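Local coordinates for protein pyridoxal kinase (PDB 3H74) that phosphorylates pyridoxal to pyridoxal 5'-phosphate, probably with ATP as the phosphate donor, at residues Ser22-Gln31 and Leu263-Asn274; Ala203-Thr213 and Leu242-Ile250. All coordinates share one frame; numbering follows the deposited sequence. Where two conformers were deposited one is given.

Contact 1 of 2, residues Ser22-Gln31 and Leu263-Asn274; sequences SALPVLTAMQ and LGDLLQAILALN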
loop_
_atom_site.group_PDB
_atom_site.type_symbol
_atom_site.label_atom_id
_atom_site.label_comp_id
_atom_site.label_asym_id
_atom_site.label_seq_id
_atom_site.Cartn_x
_atom_site.Cartn_y
_atom_site.Cartn_z
ATOM N N SER A 22 6.490 -3.429 9.204
ATOM C CA SER A 22 7.247 -3.995 8.091
ATOM C C SER A 22 7.737 -2.923 7.119
ATOM O O SER A 22 8.813 -3.063 6.542
ATOM C CB SER A 22 6.461 -5.092 7.376
ATOM O OG SER A 22 5.227 -4.601 6.911
ATOM N N ALA A 23 6.976 -1.840 6.954
ATOM C CA ALA A 23 7.415 -0.755 6.085
ATOM C C ALA A 23 8.680 -0.080 6.610
ATOM O O ALA A 23 9.556 0.283 5.823
ATOM C CB ALA A 23 6.309 0.258 5.892
ATOM N N LEU A 24 8.784 0.091 7.926
ATOM C CA LEU A 24 9.953 0.744 8.508
ATOM C C LEU A 24 11.263 0.033 8.166
ATOM O O LEU A 24 12.181 0.666 7.635
ATOM C CB LEU A 24 9.800 0.939 10.024
ATOM C CG LEU A 24 9.613 2.377 10.499
ATOM C CD1 LEU A 24 9.213 2.386 11.961
ATOM C CD2 LEU A 24 10.879 3.215 10.275
ATOM N N PRO A 25 11.383 -1.267 8.493
ATOM C CA PRO A 25 12.606 -1.977 8.110
ATOM C C PRO A 25 12.885 -1.957 6.602
ATOM O O PRO A 25 14.021 -1.713 6.191
ATOM C CB PRO A 25 12.353 -3.410 8.616
ATOM C CG PRO A 25 11.402 -3.222 9.764
ATOM C CD PRO A 25 10.492 -2.129 9.289
ATOM N N VAL A 26 11.866 -2.188 5.781
ATOM C CA VAL A 26 12.059 -2.255 4.344
ATOM C C VAL A 26 12.571 -0.927 3.776
ATOM O O VAL A 26 13.568 -0.887 3.051
ATOM C CB VAL A 26 10.757 -2.714 3.650
ATOM C CG1 VAL A 26 10.822 -2.501 2.138
ATOM C CG2 VAL A 26 10.477 -4.181 3.971
ATOM N N LEU A 27 11.903 0.169 4.117
ATOM C CA LEU A 27 12.265 1.456 3.549
ATOM C C LEU A 27 13.557 2.009 4.147
ATOM O O LEU A 27 14.332 2.662 3.458
ATOM C CB LEU A 27 11.092 2.431 3.645
ATOM C CG LEU A 27 9.963 2.064 2.665
ATOM C CD1 LEU A 27 8.648 2.695 3.097
ATOM C CD2 LEU A 27 10.311 2.443 1.228
ATOM N N THR A 28 13.813 1.714 5.411
ATOM C CA THR A 28 15.109 2.047 6.003
ATOM C C THR A 28 16.225 1.322 5.243
ATOM O O THR A 28 17.231 1.938 4.876
ATOM C CB THR A 28 15.136 1.702 7.497
ATOM O OG1 THR A 28 14.141 2.475 8.170
ATOM C CG2 THR A 28 16.494 2.016 8.121
ATOM N N ALA A 29 16.040 0.034 4.967
ATOM C CA ALA A 29 17.053 -0.722 4.231
ATOM C C ALA A 29 17.266 -0.147 2.839
ATOM O O ALA A 29 18.369 -0.203 2.300
ATOM C CB ALA A 29 16.672 -2.191 4.155
HETATM N N MSE A 30 16.230 0.437 2.262
HETATM C CA MSE A 30 16.295 1.071 0.941
HETATM C C MSE A 30 16.796 2.514 1.017
HETATM O O MSE A 30 16.654 3.224 0.066
HETATM C CB MSE A 30 14.904 1.006 0.252
HETATM C CG MSE A 30 14.406 -0.482 0.004
HETATM SE SE MSE A 30 12.657 -0.731 -0.929
HETATM C CE MSE A 30 13.625 0.554 -2.136
ATOM N N GLN A 31 17.330 2.917 2.147
ATOM C CA GLN A 31 18.085 4.170 2.269
ATOM C C GLN A 31 17.136 5.412 2.347
ATOM O O GLN A 31 17.495 6.480 1.998
ATOM C CB GLN A 31 19.141 4.292 1.147
ATOM C CG GLN A 31 19.922 2.981 0.830
ATOM C CD GLN A 31 20.892 3.194 -0.348
ATOM O OE1 GLN A 31 21.637 3.933 -0.196
ATOM N NE2 GLN A 31 20.587 2.761 -1.540
ATOM N N LEU A 263 10.711 -11.058 6.289
ATOM C CA LEU A 263 11.417 -9.944 5.661
ATOM C C LEU A 263 12.903 -10.181 5.406
ATOM O O LEU A 263 13.526 -9.393 4.707
ATOM C CB LEU A 263 11.245 -8.663 6.493
ATOM C CG LEU A 263 9.802 -8.205 6.706
ATOM C CD1 LEU A 263 9.780 -7.028 7.661
ATOM C CD2 LEU A 263 9.111 -7.856 5.381
ATOM N N GLY A 264 13.471 -11.265 5.936
ATOM C CA GLY A 264 14.917 -11.477 5.864
ATOM C C GLY A 264 15.471 -11.556 4.454
ATOM O O GLY A 264 16.421 -10.854 4.109
ATOM N N ASP A 265 14.895 -12.422 3.624
ATOM C CA ASP A 265 15.369 -12.566 2.245
ATOM C C ASP A 265 15.162 -11.266 1.475
ATOM O O ASP A 265 15.994 -10.874 0.661
ATOM C CB ASP A 265 14.684 -13.736 1.525
ATOM C CG ASP A 265 15.212 -15.097 1.962
ATOM O OD1 ASP A 265 16.199 -15.157 2.720
ATOM O OD2 ASP A 265 14.624 -16.115 1.533
ATOM N N LEU A 266 14.060 -10.580 1.773
ATOM C CA LEU A 266 13.779 -9.284 1.168
ATOM C C LEU A 266 14.839 -8.233 1.524
ATOM O O LEU A 266 15.360 -7.523 0.658
ATOM C CB LEU A 266 12.369 -8.829 1.553
ATOM C CG LEU A 266 11.924 -7.446 1.075
ATOM C CD1 LEU A 266 12.052 -7.263 -0.439
ATOM C CD2 LEU A 266 10.509 -7.170 1.529
ATOM N N LEU A 267 15.177 -8.150 2.808
ATOM C CA LEU A 267 16.217 -7.209 3.235
ATOM C C LEU A 267 17.556 -7.509 2.558
ATOM O O LEU A 267 18.272 -6.591 2.148
ATOM C CB LEU A 267 16.364 -7.211 4.761
ATOM C CG LEU A 267 15.152 -6.676 5.536
ATOM C CD1 LEU A 267 15.388 -6.806 7.021
ATOM C CD2 LEU A 267 14.836 -5.230 5.185
ATOM N N GLN A 268 17.871 -8.795 2.427
ATOM C CA GLN A 268 19.077 -9.234 1.731
ATOM C C GLN A 268 19.091 -8.808 0.258
ATOM O O GLN A 268 20.124 -8.379 -0.262
ATOM C CB GLN A 268 19.224 -10.750 1.863
ATOM C CG GLN A 268 20.531 -11.304 1.345
ATOM C CD GLN A 268 20.567 -12.814 1.391
ATOM O OE1 GLN A 268 19.617 -13.486 0.980
ATOM N NE2 GLN A 268 21.669 -13.362 1.887
ATOM N N ALA A 269 17.947 -8.918 -0.411
ATOM C CA ALA A 269 17.831 -8.505 -1.810
ATOM C C ALA A 269 17.954 -6.998 -1.958
ATOM O O ALA A 269 18.579 -6.514 -2.902
ATOM C CB ALA A 269 16.531 -9.000 -2.424
ATOM N N ILE A 270 17.378 -6.259 -1.014
ATOM C CA ILE A 270 17.483 -4.807 -1.002
ATOM C C ILE A 270 18.945 -4.368 -0.858
ATOM O O ILE A 270 19.423 -3.506 -1.605
ATOM C CB ILE A 270 16.618 -4.209 0.124
ATOM C CG1 ILE A 270 15.133 -4.301 -0.257
ATOM C CG2 ILE A 270 17.042 -2.767 0.402
ATOM C CD1 ILE A 270 14.178 -4.157 0.906
ATOM N N LEU A 271 19.658 -4.968 0.086
ATOM C CA LEU A 271 21.062 -4.623 0.273
ATOM C C LEU A 271 21.912 -5.019 -0.942
ATOM O O LEU A 271 22.836 -4.288 -1.321
ATOM C CB LEU A 271 21.592 -5.227 1.573
ATOM C CG LEU A 271 21.461 -4.305 2.793
ATOM C CD1 LEU A 271 20.026 -4.050 3.186
ATOM C CD2 LEU A 271 22.201 -4.841 3.982
ATOM N N ALA A 272 21.591 -6.148 -1.572
ATOM C CA ALA A 272 22.294 -6.565 -2.789
ATOM C C ALA A 272 22.071 -5.568 -3.922
ATOM O O ALA A 272 23.007 -5.240 -4.654
ATOM C CB ALA A 272 21.878 -7.964 -3.208
ATOM N N LEU A 273 20.876 -5.030 -4.040
ATOM C CA LEU A 273 20.570 -4.022 -5.046
ATOM C C LEU A 273 21.336 -2.746 -4.738
ATOM O O LEU A 273 21.860 -2.135 -5.600
ATOM C CB LEU A 273 19.068 -3.729 -5.100
ATOM C CG LEU A 273 18.604 -2.775 -6.211
ATOM C CD1 LEU A 273 18.915 -3.362 -7.634
ATOM C CD2 LEU A 273 17.145 -2.488 -5.999
ATOM N N ASN A 274 21.391 -2.360 -3.490
ATOM C CA ASN A 274 22.156 -1.207 -3.036
ATOM C C ASN A 274 23.639 -1.382 -3.409
ATOM O O ASN A 274 24.260 -0.464 -3.854
ATOM C CB ASN A 274 22.058 -1.052 -1.515
ATOM C CG ASN A 274 20.667 -0.616 -1.034
ATOM O OD1 ASN A 274 19.828 -0.320 -1.775
ATOM N ND2 ASN A 274 20.484 -0.649 0.260
HETATM O O HOH W 1 17.618 1.123 -2.436
#
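Ile270 reaches across to Ala29, Met30 and Val26 with both of its branches. With chi1 at -74°, CG2 stands anti to the backbone N and faces Met30 CG at 3.5 Å and Ala29 CB at 3.8 Å, leaving CG1 to carry CD1 to Val26 CG1 at 3.9 Å. The side chains of Met30, a selenomethionine, and Val26 each cross that of Ile270 at roughly a right angle. The other methyl of Val26, CG2, meets Leu266 CD2, and Leu267 sends CD2 over to Ala29 CB at 3.7 Å. The helix axes, 20° from parallel, approach to 9.8 Å, and Ala29 CB fits among Leu267, Ile270 and Leu271. This is a near-parallel helix pair on one flank of the ribokinase-like alpha/beta fold, with Ala23 turned to strand 4-13 of the central sheet, Leu27 to strands 4-13 and 32-42, and Val26 also touching Val220 of helix 213-226. Helix 19-29 ends in a Schellman motif with Gln31, at positive phi, as its C-prime residue. Just there, Asn274 ND2 donates to Ala29 O at 3.0 Å, nearly in line with the carbonyl bond and within the amide's own plane. Gln31 NE2 adds a weak bond to Asn274 OD1 (3.2 Å), the two amide planes being 56° apart, and a water donates to the same OD1 at 2.7 Å.

Contact 2 of 2, residues Ala203-Thr213 and Leu242-Ile250; sequences ARRLPGHYNGT and LNMAVAETI. With GOL (glycerol), chain D.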
loop_
_atom_site.group_PDB
_atom_site.type_symbol
_atom_site.label_atom_id
_atom_site.label_comp_id
_atom_site.label_asym_id
_atom_site.label_seq_id
_atom_site.Cartn_x
_atom_site.Cartn_y
_atom_site.Cartn_z
ATOM N N ALA A 203 4.029 -13.358 -10.758
ATOM C CA ALA A 203 4.904 -14.416 -10.318
ATOM C C ALA A 203 4.010 -15.608 -10.015
ATOM O O ALA A 203 2.808 -15.452 -9.776
ATOM C CB ALA A 203 5.688 -13.979 -9.089
ATOM N N ARG A 204 4.586 -16.804 -10.033
ATOM C CA ARG A 204 3.809 -18.015 -9.813
ATOM C C ARG A 204 3.203 -18.020 -8.409
ATOM O O ARG A 204 3.919 -17.885 -7.419
ATOM C CB ARG A 204 4.696 -19.232 -10.051
ATOM C CG ARG A 204 3.954 -20.561 -10.105
ATOM C CD ARG A 204 4.850 -21.692 -10.636
ATOM N NE ARG A 204 5.294 -21.430 -12.006
ATOM C CZ ARG A 204 4.823 -22.041 -13.094
ATOM N NH1 ARG A 204 3.912 -23.002 -12.994
ATOM N NH2 ARG A 204 5.293 -21.709 -14.285
ATOM N N ARG A 205 1.886 -18.173 -8.339
ATOM C CA ARG A 205 1.150 -18.080 -7.093
ATOM C C ARG A 205 1.508 -19.245 -6.170
ATOM O O ARG A 205 1.549 -20.411 -6.595
ATOM C CB ARG A 205 -0.343 -18.050 -7.418
ATOM C CG ARG A 205 -1.277 -17.705 -6.283
ATOM C CD ARG A 205 -2.689 -17.485 -6.847
ATOM N NE ARG A 205 -3.220 -18.662 -7.553
ATOM C CZ ARG A 205 -3.293 -18.816 -8.880
ATOM N NH1 ARG A 205 -2.878 -17.865 -9.715
ATOM N NH2 ARG A 205 -3.798 -19.936 -9.384
ATOM N N LEU A 206 1.762 -18.916 -4.908
ATOM C CA LEU A 206 2.122 -19.895 -3.888
ATOM C C LEU A 206 0.901 -20.203 -3.027
ATOM O O LEU A 206 0.037 -19.345 -2.869
ATOM C CB LEU A 206 3.282 -19.372 -3.028
ATOM C CG LEU A 206 4.519 -18.903 -3.817
ATOM C CD1 LEU A 206 5.584 -18.327 -2.890
ATOM C CD2 LEU A 206 5.103 -20.034 -4.674
ATOM N N PRO A 207 0.815 -21.425 -2.479
ATOM C CA PRO A 207 -0.367 -21.804 -1.695
ATOM C C PRO A 207 -0.451 -21.062 -0.372
ATOM O O PRO A 207 0.572 -20.745 0.231
ATOM C CB PRO A 207 -0.150 -23.298 -1.436
ATOM C CG PRO A 207 1.336 -23.470 -1.496
ATOM C CD PRO A 207 1.795 -22.525 -2.563
ATOM N N GLY A 208 -1.678 -20.804 0.072
ATOM C CA GLY A 208 -1.923 -20.199 1.371
ATOM C C GLY A 208 -2.219 -18.722 1.269
ATOM O O GLY A 208 -2.183 -18.135 0.190
ATOM N N HIS A 209 -2.514 -18.124 2.416
ATOM C CA HIS A 209 -2.682 -16.679 2.503
ATOM C C HIS A 209 -1.880 -16.156 3.684
ATOM O O HIS A 209 -1.798 -16.806 4.733
ATOM C CB HIS A 209 -4.161 -16.292 2.584
ATOM C CG HIS A 209 -4.860 -16.872 3.774
ATOM N ND1 HIS A 209 -5.221 -18.201 3.847
ATOM C CD2 HIS A 209 -5.229 -16.314 4.949
ATOM C CE1 HIS A 209 -5.800 -18.431 5.013
ATOM N NE2 HIS A 209 -5.817 -17.303 5.702
ATOM N N TYR A 210 -1.265 -14.992 3.479
ATOM C CA TYR A 210 -0.261 -14.457 4.390
ATOM C C TYR A 210 -0.485 -12.990 4.648
ATOM O O TYR A 210 -0.598 -12.188 3.719
ATOM C CB TYR A 210 1.159 -14.684 3.840
ATOM C CG TYR A 210 1.329 -16.119 3.473
ATOM C CD1 TYR A 210 1.697 -17.056 4.435
ATOM C CD2 TYR A 210 1.020 -16.562 2.186
ATOM C CE1 TYR A 210 1.798 -18.396 4.112
ATOM C CE2 TYR A 210 1.103 -17.896 1.851
ATOM C CZ TYR A 210 1.503 -18.801 2.817
ATOM O OH TYR A 210 1.585 -20.130 2.489
ATOM N N ASN A 211 -0.496 -12.642 5.919
ATOM C CA ASN A 211 -0.684 -11.264 6.317
ATOM C C ASN A 211 0.508 -10.403 5.932
ATOM O O ASN A 211 1.648 -10.883 5.884
ATOM C CB ASN A 211 -0.954 -11.192 7.817
ATOM C CG ASN A 211 -2.215 -11.942 8.207
ATOM O OD1 ASN A 211 -3.192 -11.969 7.450
ATOM N ND2 ASN A 211 -2.205 -12.550 9.383
ATOM N N GLY A 212 0.239 -9.144 5.618
ATOM C CA GLY A 212 1.305 -8.201 5.357
ATOM C C GLY A 212 1.775 -8.135 3.915
ATOM O O GLY A 212 2.645 -7.329 3.593
ATOM N N THR A 213 1.209 -8.955 3.033
ATOM C CA THR A 213 1.696 -8.983 1.648
ATOM C C THR A 213 1.410 -7.660 0.925
ATOM O O THR A 213 2.278 -7.119 0.239
ATOM C CB THR A 213 1.144 -10.184 0.843
ATOM O OG1 THR A 213 -0.277 -10.235 0.962
ATOM C CG2 THR A 213 1.724 -11.496 1.355
ATOM N N LEU A 242 8.110 -9.985 -3.475
ATOM C CA LEU A 242 6.991 -10.443 -2.638
ATOM C C LEU A 242 6.841 -12.004 -2.724
ATOM O O LEU A 242 6.647 -12.616 -1.752
ATOM C CB LEU A 242 5.687 -9.756 -3.032
ATOM C CG LEU A 242 4.494 -10.159 -2.173
ATOM C CD1 LEU A 242 4.695 -9.586 -0.710
ATOM C CD2 LEU A 242 3.131 -9.677 -2.890
ATOM N N ASN A 243 7.005 -12.522 -3.931
ATOM C CA ASN A 243 6.986 -13.976 -4.135
ATOM C C ASN A 243 8.055 -14.640 -3.255
ATOM O O ASN A 243 7.794 -15.629 -2.570
ATOM C CB ASN A 243 7.216 -14.262 -5.620
ATOM C CG ASN A 243 6.921 -15.698 -6.009
ATOM O OD1 ASN A 243 7.838 -16.451 -6.329
ATOM N ND2 ASN A 243 5.657 -16.075 -6.015
HETATM N N MSE A 244 9.242 -14.040 -3.248
HETATM C CA MSE A 244 10.347 -14.497 -2.420
HETATM C C MSE A 244 10.049 -14.407 -0.923
HETATM O O MSE A 244 10.376 -15.325 -0.158
HETATM C CB MSE A 244 11.589 -13.685 -2.761
HETATM C CG MSE A 244 12.819 -14.049 -1.947
HETATM SE SE MSE A 244 14.337 -12.941 -2.377
HETATM C CE MSE A 244 13.575 -11.234 -1.871
ATOM N N ALA A 245 9.419 -13.315 -0.495
ATOM C CA ALA A 245 9.110 -13.131 0.921
ATOM C C ALA A 245 8.080 -14.162 1.386
ATOM O O ALA A 245 8.173 -14.715 2.487
ATOM C CB ALA A 245 8.603 -11.708 1.165
ATOM N N VAL A 246 7.073 -14.410 0.550
ATOM C CA VAL A 246 6.091 -15.446 0.867
ATOM C C VAL A 246 6.750 -16.833 0.924
ATOM O O VAL A 246 6.490 -17.598 1.851
ATOM C CB VAL A 246 4.881 -15.435 -0.098
ATOM C CG1 VAL A 246 3.999 -16.661 0.123
ATOM C CG2 VAL A 246 4.080 -14.142 0.081
ATOM N N ALA A 247 7.635 -17.118 -0.034
ATOM C CA ALA A 247 8.361 -18.393 -0.030
ATOM C C ALA A 247 9.137 -18.557 1.275
ATOM O O ALA A 247 9.165 -19.640 1.874
ATOM C CB ALA A 247 9.281 -18.490 -1.218
ATOM N N GLU A 248 9.770 -17.485 1.739
ATOM C CA GLU A 248 10.517 -17.576 2.986
ATOM C C GLU A 248 9.600 -17.838 4.176
ATOM O O GLU A 248 9.931 -18.593 5.095
ATOM C CB GLU A 248 11.379 -16.331 3.241
ATOM C CG GLU A 248 12.256 -16.520 4.476
ATOM C CD GLU A 248 13.057 -15.305 4.881
ATOM O OE1 GLU A 248 12.886 -14.216 4.299
ATOM O OE2 GLU A 248 13.884 -15.469 5.803
ATOM N N THR A 249 8.432 -17.207 4.141
ATOM C CA THR A 249 7.439 -17.374 5.201
ATOM C C THR A 249 7.028 -18.845 5.294
ATOM O O THR A 249 6.995 -19.420 6.380
ATOM C CB THR A 249 6.204 -16.491 4.937
ATOM O OG1 THR A 249 6.622 -15.132 4.741
ATOM C CG2 THR A 249 5.206 -16.557 6.091
ATOM N N ILE A 250 6.737 -19.441 4.140
ATOM C CA ILE A 250 6.391 -20.867 4.081
ATOM C C ILE A 250 7.547 -21.721 4.626
ATOM O O ILE A 250 7.347 -22.636 5.434
ATOM C CB ILE A 250 6.033 -21.274 2.642
ATOM C CG1 ILE A 250 4.773 -20.532 2.195
ATOM C CG2 ILE A 250 5.830 -22.793 2.527
ATOM C CD1 ILE A 250 4.450 -20.654 0.718
HETATM C C1 GOL D . 2.451 -15.342 -3.483
HETATM O O1 GOL D . 1.537 -16.211 -4.104
HETATM C C2 GOL D . 2.131 -13.923 -3.936
HETATM O O2 GOL D . 1.456 -13.237 -2.906
HETATM C C3 GOL D . 3.424 -13.202 -4.269
HETATM O O3 GOL D . 3.955 -13.788 -5.435
#
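Leaving strand 198-204, the backbone of 203-213 arches over helix residues 242-250, out from Asn243, its CA 6.5 Å from that of Ala203, to Ala247 and back through Val246 to Leu242, before a type II turn from Tyr210 to Thr213 leads into the next helix. The Tyr210 ring meets three helix side chains, all obliquely: Val246 CG1 sits 3.6 Å from ring atom CE2, Thr249 CG2 approaches CD1, and Ile250 CG1 lies 3.2 Å from OH. Within the loop, the hydroxyl donates to Pro207 O at 2.6 Å, a bond lying in the carbonyl plane and at the ring's edge, which anchors the phenol end of the ring against the helix. A phenylalanine here would probably leave Pro207 O without this donor and the loop freer to move away from the helix. Leu206, its CG anti to its own carbonyl carbon (chi1 -53°), lowers CD1 onto the helix backbone at Asn243 O (3.5 Å), with Val246 CG1 and Ala247 CB about it. Asn243 ND2 serves two acceptors: Arg204 O at 2.9 Å, and O3 of a glycerol, probably from the crystallisation liquor. Leu206 N donates to O1 of the same molecule at an almost straight 177°, so the glycerol bridges loop and helix. At the far end Thr213 CG2 packs on Val246 CG2. Gly212 and Thr213 open the Gly-Thr-Gly-Asp signature of ribokinase-like enzymes, whose helix start forms the anion hole in relatives; a sulfate about 5 Å from the Thr213 side chain is consistent with this. The contact ties edge strand 198-204 of the three-stranded antiparallel sheet to helix 231-251, and Gly212, the N-cap residue, delivers the chain to helix 213-226.

The centres of contacts 1 and 2 lie about 17 Å apart, each about 16 Å from the centre of the chain. In sequence, both segments of contact 2 fall between those of contact 1: 22-31 comes first, then 203-213 and 242-250, and finally 263-274. Helices 231-251 and 264-274 follow each other and touch, Glu248 OE1 probably accepting a hydrogen bond from Asp265 N, so the two contacts share a boundary. Contact 1 brings the last helix back to the first, beside the large mixed sheet, whereas contact 2 fastens the end of the small antiparallel sheet. Contact 1 thus closes early sequence onto late sequence, while contact 2 is a local closure within the last third of the chain.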